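Side-chain contacts in fusolin (Unidentified entomopoxvirus, PDB 4OW5), which probably acts as a chitin-binding lytic polysaccharide monooxygenase that enhances the virulence of an entomopoxvirus and crystallises in vivo into viral spindles: residues N85-N90 and G224-A229; T141-P146 and I178-R183; P156-N159 and Q164-W167; Y161-Q164 and Q168-I171. One frame throughout, in Å; residues are numbered along the deposited sequence.

Interaction 1 (N85-N90 and G224-A229); sequences NNVVPN and GFYNCA
CG2 of Val88 reaches the Tyr226 ring because chi1 of -170° sets CG1 anti to the backbone N and CG2 anti to the carbonyl carbon; Tyr226 carries its CG anti to the carbonyl carbon, which sends the ring toward the helix end. The contact is a CH-pi interaction in the fibronectin III-like fold of this LPMO domain, where the turn ending helix 80-87 lies against strand 223-234. The methyl sits almost squarely over the middle of one face: CG2 is 3.7 Å from the ring centroid, only 12° off the ring normal. Its nearest ring atom is CZ, also at 3.7 Å. Because the methyl lies over the ring centre, 3.6 Å above the plane, all of its approach is to the flat of the ring. Farther along the ring, CG1 of Val87 approaches the Tyr226 OH more loosely, at 4.3 Å. Val88 is the first residue to leave helical geometry, and its carbonyl O accepts a hydrogen bond from Trp167 NE1. Ala71 of strand 70-72 and Tyr212 of strand 209-217 also pack on Val88 and Tyr226, in keeping with a buried contact, and the Tyr226 hydroxyl has a weak hydrogen bond with Arg214 NE. On the strand, the amide of Asn227 folds back to its neighbour. Asn227 ND2 donates to Tyr226 O at 2.9 Å, nearly straight at 175°, approaching from above the carbonyl plane.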
loop_
_atom_site.group_PDB
_atom_site.type_symbol
_atom_site.label_atom_id
_atom_site.label_comp_id
_atom_site.label_asym_id
_atom_site.label_seq_id
_atom_site.Cartn_x
_atom_site.Cartn_y
_atom_site.Cartn_z
ATOM N N ASN A 85 5.208 -28.606 -14.165
ATOM C CA ASN A 85 5.301 -29.783 -13.288
ATOM C C ASN A 85 6.688 -30.368 -13.151
ATOM O O ASN A 85 6.947 -31.025 -12.143
ATOM C CB ASN A 85 4.378 -30.888 -13.810
ATOM C CG ASN A 85 2.927 -30.461 -13.833
ATOM O OD1 ASN A 85 2.436 -29.838 -12.892
ATOM N ND2 ASN A 85 2.184 -30.837 -14.853
ATOM N N ASN A 86 7.561 -30.207 -14.152
ATOM C CA ASN A 86 8.889 -30.840 -14.137
ATOM C C ASN A 86 10.077 -29.887 -14.168
ATOM O O ASN A 86 11.139 -30.242 -13.664
ATOM C CB ASN A 86 9.019 -31.762 -15.369
ATOM C CG ASN A 86 7.967 -32.836 -15.468
ATOM O OD1 ASN A 86 7.559 -33.421 -14.459
ATOM N ND2 ASN A 86 7.496 -33.125 -16.680
ATOM N N VAL A 87 9.961 -28.743 -14.812
ATOM C CA VAL A 87 11.129 -27.882 -15.024
ATOM C C VAL A 87 11.212 -26.849 -13.912
ATOM O O VAL A 87 12.251 -26.747 -13.251
ATOM C CB VAL A 87 11.080 -27.246 -16.432
ATOM C CG1 VAL A 87 12.351 -26.474 -16.742
ATOM C CG2 VAL A 87 10.835 -28.311 -17.486
ATOM N N VAL A 88 10.129 -26.095 -13.707
ATOM C CA VAL A 88 10.033 -25.103 -12.618
ATOM C C VAL A 88 8.706 -25.357 -11.850
ATOM O O VAL A 88 7.774 -24.546 -11.905
ATOM C CB VAL A 88 10.170 -23.642 -13.106
ATOM C CG1 VAL A 88 10.301 -22.674 -11.920
ATOM C CG2 VAL A 88 11.340 -23.513 -14.060
ATOM N N PRO A 89 8.637 -26.502 -11.129
ATOM C CA PRO A 89 7.421 -26.825 -10.377
ATOM C C PRO A 89 7.248 -25.943 -9.146
ATOM O O PRO A 89 6.122 -25.678 -8.749
ATOM C CB PRO A 89 7.618 -28.292 -10.017
ATOM C CG PRO A 89 9.084 -28.483 -9.959
ATOM C CD PRO A 89 9.618 -27.596 -11.051
ATOM N N ASN A 90 8.350 -25.493 -8.536
ATOM C CA ASN A 90 8.278 -24.644 -7.360
ATOM C C ASN A 90 9.607 -23.882 -7.255
ATOM O O ASN A 90 10.445 -24.037 -8.150
ATOM C CB ASN A 90 7.946 -25.491 -6.134
ATOM C CG ASN A 90 8.709 -26.782 -6.090
ATOM O OD1 ASN A 90 9.936 -26.789 -6.119
ATOM N ND2 ASN A 90 8.016 -27.905 -6.087
ATOM N N GLY A 224 16.014 -22.250 -20.323
ATOM C CA GLY A 224 15.163 -21.098 -20.078
ATOM C C GLY A 224 15.627 -20.349 -18.846
ATOM O O GLY A 224 16.080 -20.962 -17.878
ATOM N N PHE A 225 15.498 -19.026 -18.885
ATOM C CA PHE A 225 15.834 -18.125 -17.796
ATOM C C PHE A 225 14.516 -17.594 -17.197
ATOM O O PHE A 225 13.600 -17.187 -17.931
ATOM C CB PHE A 225 16.741 -16.997 -18.258
ATOM C CG PHE A 225 18.010 -17.519 -18.868
ATOM C CD1 PHE A 225 18.037 -17.949 -20.182
ATOM C CD2 PHE A 225 19.164 -17.649 -18.108
ATOM C CE1 PHE A 225 19.190 -18.526 -20.719
ATOM C CE2 PHE A 225 20.279 -18.290 -18.622
ATOM C CZ PHE A 225 20.282 -18.745 -19.916
ATOM N N TYR A 226 14.416 -17.656 -15.891
ATOM C CA TYR A 226 13.230 -17.270 -15.142
ATOM C C TYR A 226 13.594 -16.239 -14.080
ATOM O O TYR A 226 14.443 -16.509 -13.230
ATOM C CB TYR A 226 12.595 -18.496 -14.495
ATOM C CG TYR A 226 12.223 -19.600 -15.468
ATOM C CD1 TYR A 226 10.905 -19.797 -15.861
ATOM C CD2 TYR A 226 13.187 -20.462 -15.976
ATOM C CE1 TYR A 226 10.554 -20.827 -16.738
ATOM C CE2 TYR A 226 12.851 -21.496 -16.856
ATOM C CZ TYR A 226 11.534 -21.654 -17.258
ATOM O OH TYR A 226 11.239 -22.590 -18.210
ATOM N N ASN A 227 12.965 -15.072 -14.108
ATOM C CA ASN A 227 13.232 -14.010 -13.123
ATOM C C ASN A 227 11.963 -13.383 -12.581
ATOM O O ASN A 227 11.065 -13.043 -13.360
ATOM C CB ASN A 227 14.025 -12.866 -13.752
ATOM C CG ASN A 227 15.465 -13.053 -14.130
ATOM O OD1 ASN A 227 16.093 -12.074 -14.465
ATOM N ND2 ASN A 227 16.080 -14.205 -13.978
ATOM N N CYS A 228 11.953 -13.119 -11.258
ATOM C CA CYS A 228 10.937 -12.358 -10.557
ATOM C C CYS A 228 11.356 -10.917 -10.496
ATOM O O CYS A 228 12.517 -10.639 -10.227
ATOM C CB CYS A 228 10.726 -12.905 -9.141
ATOM S SG CYS A 228 9.993 -14.546 -9.109
ATOM N N ALA A 229 10.419 -9.998 -10.708
ATOM C CA ALA A 229 10.638 -8.561 -10.547
ATOM C C ALA A 229 9.521 -8.018 -9.646
ATOM O O ALA A 229 8.346 -8.247 -9.919
ATOM C CB ALA A 229 10.636 -7.866 -11.875
#

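Interaction 2 (T141-P146 and I178-R183); sequences TAIHEP and IPLVQR
Leu180 meets Ile143 obliquely, each side chain offering two methyls to the other, while Glu145 comes at the same leucine from the opposite direction. Leu180 CD1 lies 3.7 Å from Ile143 CG2, and Leu180 CD2 lies 3.8 Å from Ile143 CD1, so each branch of the leucine meets a different methyl of the isoleucine. In Ile143, chi1 of -60° puts CG1 beside the backbone N and CG2 beside the carbonyl carbon, and the bend at chi2 brings CD1 round to the leucine. Glu145 adds its aliphatic part, with CG 4.1 Å from Leu180 CD1. A bend at chi2 then folds the carboxylate round on the Ile178 side, where it meets its polar partners. Its OE2 is hydrogen-bonded to Tyr196 OH and Ser147 OG, and a water 2.9 Å from Glu145 OE1 probably links that oxygen to Ile178 O. The loop 141-146 thus rests on the edge strand 180-182 beside His144, which with His1 binds copper or zinc in other structures of the protein, though no metal is modelled here; the pair is the histidine brace characteristic of LPMOs. Leu180 also packs on Leu194 and Tyr196 of strand 194-203, which lies next to strand 180-182 in the sheet. Methyls and a methylene hold loop to strand without directional bonds, whereas the carboxylate of Glu145 is satisfied by the hydroxyls of Tyr196 and Ser147 and probably by water.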
loop_
_atom_site.group_PDB
_atom_site.type_symbol
_atom_site.label_atom_id
_atom_site.label_comp_id
_atom_site.label_asym_id
_atom_site.label_seq_id
_atom_site.Cartn_x
_atom_site.Cartn_y
_atom_site.Cartn_z
ATOM N N THR A 141 23.447 -11.107 -21.249
ATOM C CA THR A 141 24.889 -11.061 -21.087
ATOM C C THR A 141 25.532 -11.946 -22.182
ATOM O O THR A 141 26.696 -11.748 -22.514
ATOM C CB THR A 141 25.287 -11.449 -19.678
ATOM O OG1 THR A 141 24.899 -12.783 -19.418
ATOM C CG2 THR A 141 24.675 -10.526 -18.638
ATOM N N ALA A 142 24.792 -12.964 -22.676
ATOM C CA ALA A 142 25.182 -13.814 -23.799
ATOM C C ALA A 142 24.032 -13.819 -24.775
ATOM O O ALA A 142 22.902 -14.116 -24.387
ATOM C CB ALA A 142 25.487 -15.218 -23.352
ATOM N N ILE A 143 24.310 -13.549 -26.031
ATOM C CA ILE A 143 23.273 -13.493 -27.063
ATOM C C ILE A 143 22.875 -14.900 -27.514
ATOM O O ILE A 143 23.716 -15.668 -27.961
ATOM C CB ILE A 143 23.735 -12.620 -28.261
ATOM C CG1 ILE A 143 24.049 -11.164 -27.817
ATOM C CG2 ILE A 143 22.672 -12.637 -29.377
ATOM C CD1 ILE A 143 22.852 -10.406 -27.290
ATOM N N HIS A 144 21.589 -15.212 -27.443
ATOM C CA HIS A 144 21.054 -16.489 -27.916
ATOM C C HIS A 144 19.793 -16.279 -28.708
ATOM O O HIS A 144 18.815 -15.703 -28.210
ATOM C CB HIS A 144 20.750 -17.511 -26.819
ATOM C CG HIS A 144 21.898 -17.827 -25.930
ATOM N ND1 HIS A 144 23.085 -18.378 -26.412
ATOM C CD2 HIS A 144 22.016 -17.640 -24.601
ATOM C CE1 HIS A 144 23.881 -18.473 -25.358
ATOM N NE2 HIS A 144 23.298 -18.018 -24.269
ATOM N N GLU A 145 19.784 -16.880 -29.901
ATOM C CA GLU A 145 18.663 -16.894 -30.820
ATOM C C GLU A 145 18.636 -18.232 -31.569
ATOM O O GLU A 145 19.701 -18.768 -31.859
ATOM C CB GLU A 145 18.749 -15.730 -31.815
ATOM C CG GLU A 145 18.348 -14.381 -31.238
ATOM C CD GLU A 145 16.926 -14.329 -30.703
ATOM O OE1 GLU A 145 16.029 -14.999 -31.262
ATOM O OE2 GLU A 145 16.706 -13.612 -29.706
ATOM N N PRO A 146 17.458 -18.786 -31.887
ATOM C CA PRO A 146 16.116 -18.210 -31.662
ATOM C C PRO A 146 15.647 -18.343 -30.190
ATOM O O PRO A 146 16.073 -19.223 -29.447
ATOM C CB PRO A 146 15.219 -19.019 -32.616
ATOM C CG PRO A 146 15.910 -20.332 -32.775
ATOM C CD PRO A 146 17.391 -20.060 -32.626
ATOM N N ILE A 178 10.791 -11.350 -29.000
ATOM C CA ILE A 178 11.151 -9.944 -28.859
ATOM C C ILE A 178 12.463 -9.775 -29.657
ATOM O O ILE A 178 13.419 -10.480 -29.357
ATOM C CB ILE A 178 11.308 -9.521 -27.370
ATOM C CG1 ILE A 178 10.070 -9.886 -26.535
ATOM C CG2 ILE A 178 11.627 -8.035 -27.265
ATOM C CD1 ILE A 178 10.170 -9.477 -25.136
ATOM N N PRO A 179 12.554 -8.954 -30.719
ATOM C CA PRO A 179 13.835 -8.858 -31.429
ATOM C C PRO A 179 14.868 -8.082 -30.599
ATOM O O PRO A 179 14.514 -7.227 -29.784
ATOM C CB PRO A 179 13.466 -8.110 -32.716
ATOM C CG PRO A 179 12.368 -7.189 -32.273
ATOM C CD PRO A 179 11.559 -8.016 -31.278
ATOM N N LEU A 180 16.136 -8.428 -30.780
ATOM C CA LEU A 180 17.246 -7.694 -30.180
ATOM C C LEU A 180 17.343 -6.280 -30.793
ATOM O O LEU A 180 17.226 -6.125 -32.011
ATOM C CB LEU A 180 18.540 -8.453 -30.454
ATOM C CG LEU A 180 18.763 -9.636 -29.608
ATOM C CD1 LEU A 180 19.646 -10.651 -30.312
ATOM C CD2 LEU A 180 19.330 -9.226 -28.287
ATOM N N VAL A 181 17.556 -5.266 -29.968
ATOM C CA VAL A 181 17.681 -3.872 -30.423
ATOM C C VAL A 181 18.863 -3.255 -29.766
ATOM O O VAL A 181 19.268 -3.720 -28.703
ATOM C CB VAL A 181 16.424 -3.003 -30.165
ATOM C CG1 VAL A 181 15.338 -3.280 -31.198
ATOM C CG2 VAL A 181 15.899 -3.164 -28.727
ATOM N N GLN A 182 19.412 -2.174 -30.363
ATOM C CA GLN A 182 20.520 -1.474 -29.753
ATOM C C GLN A 182 20.040 -0.840 -28.476
ATOM O O GLN A 182 18.948 -0.251 -28.443
ATOM C CB GLN A 182 21.144 -0.385 -30.673
ATOM C CG GLN A 182 22.484 0.141 -30.146
ATOM C CD GLN A 182 22.944 1.379 -30.885
ATOM O OE1 GLN A 182 23.168 1.356 -32.091
ATOM N NE2 GLN A 182 23.077 2.502 -30.188
ATOM N N ARG A 183 20.858 -0.943 -27.429
ATOM C CA ARG A 183 20.546 -0.339 -26.146
ATOM C C ARG A 183 20.543 1.182 -26.304
ATOM O O ARG A 183 21.331 1.746 -27.085
ATOM C CB ARG A 183 21.572 -0.760 -25.059
ATOM C CG ARG A 183 22.882 0.023 -25.120
ATOM C CD ARG A 183 23.969 -0.442 -24.146
ATOM N NE ARG A 183 23.932 0.231 -22.850
ATOM C CZ ARG A 183 24.292 1.495 -22.611
ATOM N NH1 ARG A 183 24.715 2.277 -23.603
ATOM N NH2 ARG A 183 24.211 1.993 -21.382
HETATM O O HOH W 1 13.859 -13.075 -31.150
#

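Interaction 3 (P156-N159 and Q164-W167); sequences PSFN and QVTW. With EDO (1,2-ethanediol), chain H.
The long loop that joins strand 147-154 to strand 170-176 folds back on itself here, and Phe158 meets Val165 across the fold. The meeting is purely apolar at its centre. Val165 CG2 lies 3.6 Å from Phe158 CE1 and 3.7 Å from Phe158 CZ, coming in obliquely at the far corner of the ring. The phenyl group gets there because its CG is anti to the backbone N (chi1 173°), which sends the ring out toward segment 164-167. Val165 turns its CG2 to the ring while CG1 stands anti to its own backbone N. Beside this, the carbonyl O of Gln164 lies at the edge of the ring, near its plane, 4.2 Å from Phe158 CE1. Val210 of strand 209-217 packs on both Phe158 and Val165, tying the loop to the sheet. The other flank of Val165 is polar. Its backbone N donates to O1 of a 1,2-ethanediol molecule at 2.7 Å, with an N-H...O angle of 165°; this diol, probably from the crystallisation liquor, is also held by Asp112 OD1 and Arg10 NH1. The bent side chain of Gln164 skirts the diol, with CB and CG each 3.6 Å from O1, and ends on Asp112 O and on Asp243 OD2 of the second subunit. Between Phe158 and Val165 the contact is therefore apolar, a matter of shape and dispersion, while the backbone amide and the glutamine beside it spend their hydrogen bonds on the bound diol, on Asp112 and on the second subunit.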
loop_
_atom_site.group_PDB
_atom_site.type_symbol
_atom_site.label_atom_id
_atom_site.label_comp_id
_atom_site.label_asym_id
_atom_site.label_seq_id
_atom_site.Cartn_x
_atom_site.Cartn_y
_atom_site.Cartn_z
ATOM N N PRO A 156 -4.457 -10.628 -8.272
ATOM C CA PRO A 156 -4.633 -9.582 -7.243
ATOM C C PRO A 156 -4.557 -10.044 -5.781
ATOM O O PRO A 156 -4.157 -9.253 -4.949
ATOM C CB PRO A 156 -6.008 -8.995 -7.561
ATOM C CG PRO A 156 -6.268 -9.374 -8.995
ATOM C CD PRO A 156 -5.589 -10.663 -9.222
ATOM N N SER A 157 -4.858 -11.294 -5.464
ATOM C CA SER A 157 -4.786 -11.749 -4.065
ATOM C C SER A 157 -3.353 -12.073 -3.577
ATOM O O SER A 157 -3.196 -12.464 -2.420
ATOM C CB SER A 157 -5.664 -12.969 -3.847
ATOM O OG SER A 157 -5.101 -14.115 -4.459
ATOM N N PHE A 158 -2.331 -11.990 -4.459
ATOM C CA PHE A 158 -0.954 -12.283 -4.080
ATOM C C PHE A 158 -0.465 -11.286 -3.034
ATOM O O PHE A 158 -0.609 -10.070 -3.186
ATOM C CB PHE A 158 -0.036 -12.251 -5.321
ATOM C CG PHE A 158 1.444 -12.371 -5.041
ATOM C CD1 PHE A 158 2.011 -13.602 -4.747
ATOM C CD2 PHE A 158 2.251 -11.244 -4.990
ATOM C CE1 PHE A 158 3.362 -13.704 -4.405
ATOM C CE2 PHE A 158 3.607 -11.351 -4.692
ATOM C CZ PHE A 158 4.149 -12.582 -4.389
ATOM N N ASN A 159 0.186 -11.808 -2.011
ATOM C CA ASN A 159 0.716 -11.002 -0.915
ATOM C C ASN A 159 2.212 -11.317 -0.800
ATOM O O ASN A 159 2.575 -12.387 -0.323
ATOM C CB ASN A 159 -0.067 -11.325 0.359
ATOM C CG ASN A 159 0.351 -10.560 1.573
ATOM O OD1 ASN A 159 1.478 -10.083 1.674
ATOM N ND2 ASN A 159 -0.483 -10.561 2.580
ATOM N N GLN A 164 4.808 -17.503 -1.337
ATOM C CA GLN A 164 5.747 -17.908 -2.370
ATOM C C GLN A 164 4.997 -17.676 -3.653
ATOM O O GLN A 164 3.782 -17.819 -3.653
ATOM C CB GLN A 164 6.190 -19.372 -2.271
ATOM C CG GLN A 164 7.476 -19.623 -1.518
ATOM C CD GLN A 164 7.280 -19.412 -0.064
ATOM O OE1 GLN A 164 6.466 -20.111 0.576
ATOM N NE2 GLN A 164 7.989 -18.450 0.501
ATOM N N VAL A 165 5.695 -17.346 -4.743
ATOM C CA VAL A 165 5.086 -17.174 -6.062
ATOM C C VAL A 165 4.880 -18.579 -6.642
ATOM O O VAL A 165 5.827 -19.373 -6.634
ATOM C CB VAL A 165 6.009 -16.311 -6.997
ATOM C CG1 VAL A 165 5.542 -16.382 -8.444
ATOM C CG2 VAL A 165 6.072 -14.861 -6.533
ATOM N N THR A 166 3.703 -18.862 -7.196
ATOM C CA THR A 166 3.377 -20.156 -7.812
ATOM C C THR A 166 2.715 -19.941 -9.170
ATOM O O THR A 166 2.134 -18.877 -9.395
ATOM C CB THR A 166 2.436 -20.973 -6.886
ATOM O OG1 THR A 166 1.183 -20.314 -6.798
ATOM C CG2 THR A 166 3.026 -21.207 -5.485
ATOM N N TRP A 167 2.726 -20.968 -10.034
ATOM C CA TRP A 167 2.102 -20.866 -11.354
ATOM C C TRP A 167 0.583 -20.597 -11.218
ATOM O O TRP A 167 0.044 -19.818 -12.011
ATOM C CB TRP A 167 2.394 -22.092 -12.233
ATOM C CG TRP A 167 3.811 -22.201 -12.681
ATOM C CD1 TRP A 167 4.764 -23.061 -12.217
ATOM C CD2 TRP A 167 4.441 -21.422 -13.708
ATOM N NE1 TRP A 167 5.942 -22.870 -12.898
ATOM C CE2 TRP A 167 5.783 -21.848 -13.794
ATOM C CE3 TRP A 167 4.047 -20.317 -14.455
ATOM C CZ2 TRP A 167 6.683 -21.300 -14.706
ATOM C CZ3 TRP A 167 4.945 -19.773 -15.363
ATOM C CH2 TRP A 167 6.227 -20.297 -15.515
HETATM C C1 EDO H . 8.777 -15.897 -4.213
HETATM O O1 EDO H . 8.361 -17.215 -4.110
HETATM C C2 EDO H . 8.696 -15.148 -2.878
HETATM O O2 EDO H . 8.486 -13.805 -3.245
#

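Interaction 4 (Y161-Q164 and Q168-I171); sequences YTDQ and QQLI
A small polar contact at the surface brings the side chain of Gln169 up to Asp163 and the backbone of Gln164, where the loop after strand 147-154 leads through a short 3-10 turn into strand 170-176. Gln169 spans the gap because its chain runs extended beyond CG, with chi2 at 173°, and so presents the terminal amide to segment 161-164. The two side chains run askew, and the carboxylate and amide planes are turned 58° apart. As modelled, Gln169 NE2 stands 3.4 Å from Asp163 OD2, and Gln169 OE1 stands 2.9 Å from Gln164 O. The second pair sets one oxygen close against another, and the amide is probably turned over in the model. Turning it back would bring its NH2 group to the Gln164 carbonyl, although the present geometry does not settle the bonding. The firm partner of Asp163 is another: its OD2 accepts a hydrogen bond from the backbone N of Asn159, which ties the two limbs of the loop. Gln164 lends the contact its carbonyl while its side chain leads away toward Asp112 and the second subunit. Behind the contact, the backbones of Gln169 and Val155 are hydrogen-bonded, and those of Ile171 and Ile153 pair between the strands. Adjacent in the chain and antiparallel in the sheet, strands 147-154 and 170-176 form a beta hairpin with a long connecting loop, and this contact lies at the foot of that loop, where it enters strand 170-176.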
loop_
_atom_site.group_PDB
_atom_site.type_symbol
_atom_site.label_atom_id
_atom_site.label_comp_id
_atom_site.label_asym_id
_atom_site.label_seq_id
_atom_site.Cartn_x
_atom_site.Cartn_y
_atom_site.Cartn_z
ATOM N N TYR A 161 4.439 -10.259 1.167
ATOM C CA TYR A 161 4.912 -10.385 2.547
ATOM C C TYR A 161 4.810 -11.801 3.086
ATOM O O TYR A 161 5.521 -12.120 4.032
ATOM C CB TYR A 161 4.129 -9.438 3.479
ATOM C CG TYR A 161 4.305 -7.983 3.142
ATOM C CD1 TYR A 161 5.425 -7.280 3.567
ATOM C CD2 TYR A 161 3.356 -7.304 2.384
ATOM C CE1 TYR A 161 5.622 -5.948 3.209
ATOM C CE2 TYR A 161 3.561 -5.993 1.980
ATOM C CZ TYR A 161 4.711 -5.321 2.377
ATOM O OH TYR A 161 4.883 -3.990 2.095
ATOM N N THR A 162 3.878 -12.608 2.571
ATOM C CA THR A 162 3.642 -13.943 3.131
ATOM C C THR A 162 3.665 -15.106 2.145
ATOM O O THR A 162 3.721 -16.251 2.599
ATOM C CB THR A 162 2.269 -13.940 3.830
ATOM O OG1 THR A 162 1.238 -13.785 2.843
ATOM C CG2 THR A 162 2.142 -12.839 4.860
ATOM N N ASP A 163 3.600 -14.863 0.836
ATOM C CA ASP A 163 3.450 -15.947 -0.121
ATOM C C ASP A 163 4.664 -16.234 -0.953
ATOM O O ASP A 163 5.328 -15.302 -1.404
ATOM C CB ASP A 163 2.375 -15.590 -1.145
ATOM C CG ASP A 163 1.016 -15.237 -0.611
ATOM O OD1 ASP A 163 0.650 -15.756 0.484
ATOM O OD2 ASP A 163 0.232 -14.634 -1.374
ATOM N N GLN A 164 4.808 -17.503 -1.337
ATOM C CA GLN A 164 5.747 -17.908 -2.370
ATOM C C GLN A 164 4.997 -17.676 -3.653
ATOM O O GLN A 164 3.782 -17.819 -3.653
ATOM C CB GLN A 164 6.190 -19.372 -2.271
ATOM C CG GLN A 164 7.476 -19.623 -1.518
ATOM C CD GLN A 164 7.280 -19.412 -0.064
ATOM O OE1 GLN A 164 6.466 -20.111 0.576
ATOM N NE2 GLN A 164 7.989 -18.450 0.501
ATOM N N GLN A 168 -0.071 -21.097 -10.143
ATOM C CA GLN A 168 -1.507 -20.863 -9.939
ATOM C C GLN A 168 -1.802 -19.405 -9.571
ATOM O O GLN A 168 -2.950 -19.001 -9.669
ATOM C CB GLN A 168 -2.099 -21.827 -8.895
ATOM C CG GLN A 168 -2.079 -23.274 -9.375
ATOM C CD GLN A 168 -0.911 -24.040 -8.770
ATOM O OE1 GLN A 168 0.181 -23.498 -8.537
ATOM N NE2 GLN A 168 -1.112 -25.312 -8.484
ATOM N N GLN A 169 -0.794 -18.607 -9.163
ATOM C CA GLN A 169 -0.972 -17.184 -8.880
ATOM C C GLN A 169 -0.481 -16.262 -9.992
ATOM O O GLN A 169 -0.474 -15.059 -9.766
ATOM C CB GLN A 169 -0.209 -16.798 -7.606
ATOM C CG GLN A 169 -0.792 -17.449 -6.371
ATOM C CD GLN A 169 0.112 -17.144 -5.206
ATOM O OE1 GLN A 169 1.262 -17.638 -5.137
ATOM N NE2 GLN A 169 -0.335 -16.244 -4.347
ATOM N N LEU A 170 -0.100 -16.797 -11.163
ATOM C CA LEU A 170 0.425 -16.049 -12.299
ATOM C C LEU A 170 -0.538 -16.037 -13.502
ATOM O O LEU A 170 -1.069 -17.062 -13.876
ATOM C CB LEU A 170 1.773 -16.673 -12.746
ATOM C CG LEU A 170 2.943 -16.416 -11.809
ATOM C CD1 LEU A 170 4.150 -17.212 -12.248
ATOM C CD2 LEU A 170 3.204 -14.934 -11.633
ATOM N N ILE A 171 -0.702 -14.867 -14.121
ATOM C CA ILE A 171 -1.516 -14.620 -15.302
ATOM C C ILE A 171 -0.595 -14.210 -16.441
ATOM O O ILE A 171 0.134 -13.220 -16.289
ATOM C CB ILE A 171 -2.544 -13.469 -15.038
ATOM C CG1 ILE A 171 -3.531 -13.818 -13.881
ATOM C CG2 ILE A 171 -3.327 -13.148 -16.335
ATOM C CD1 ILE A 171 -4.154 -12.606 -13.290
#

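How the interactions relate
From the N terminus, the first contact segment is 85-90, which is met by 224-229 on strand 223-234; interaction 1 thus closes the widest loop and holds the others inside it. Interaction 2 follows, joining loop 141-146 to edge strand 180-182 and enclosing the hairpin of strands 147-154 and 170-176. In that hairpin's connecting loop, and at the start of strand 170-176, lie interactions 3 and 4, their centres about 1 Å apart, sharing Gln164 and both touching the second subunit. Their segments interleave, 156-159, 161-164, 164-167, 168-171, and Phe158 packs on Gln169 between them. Trp167 connects interaction 3 to interaction 1, whereas interaction 2 stands about 30 Å from interaction 3, centre to centre.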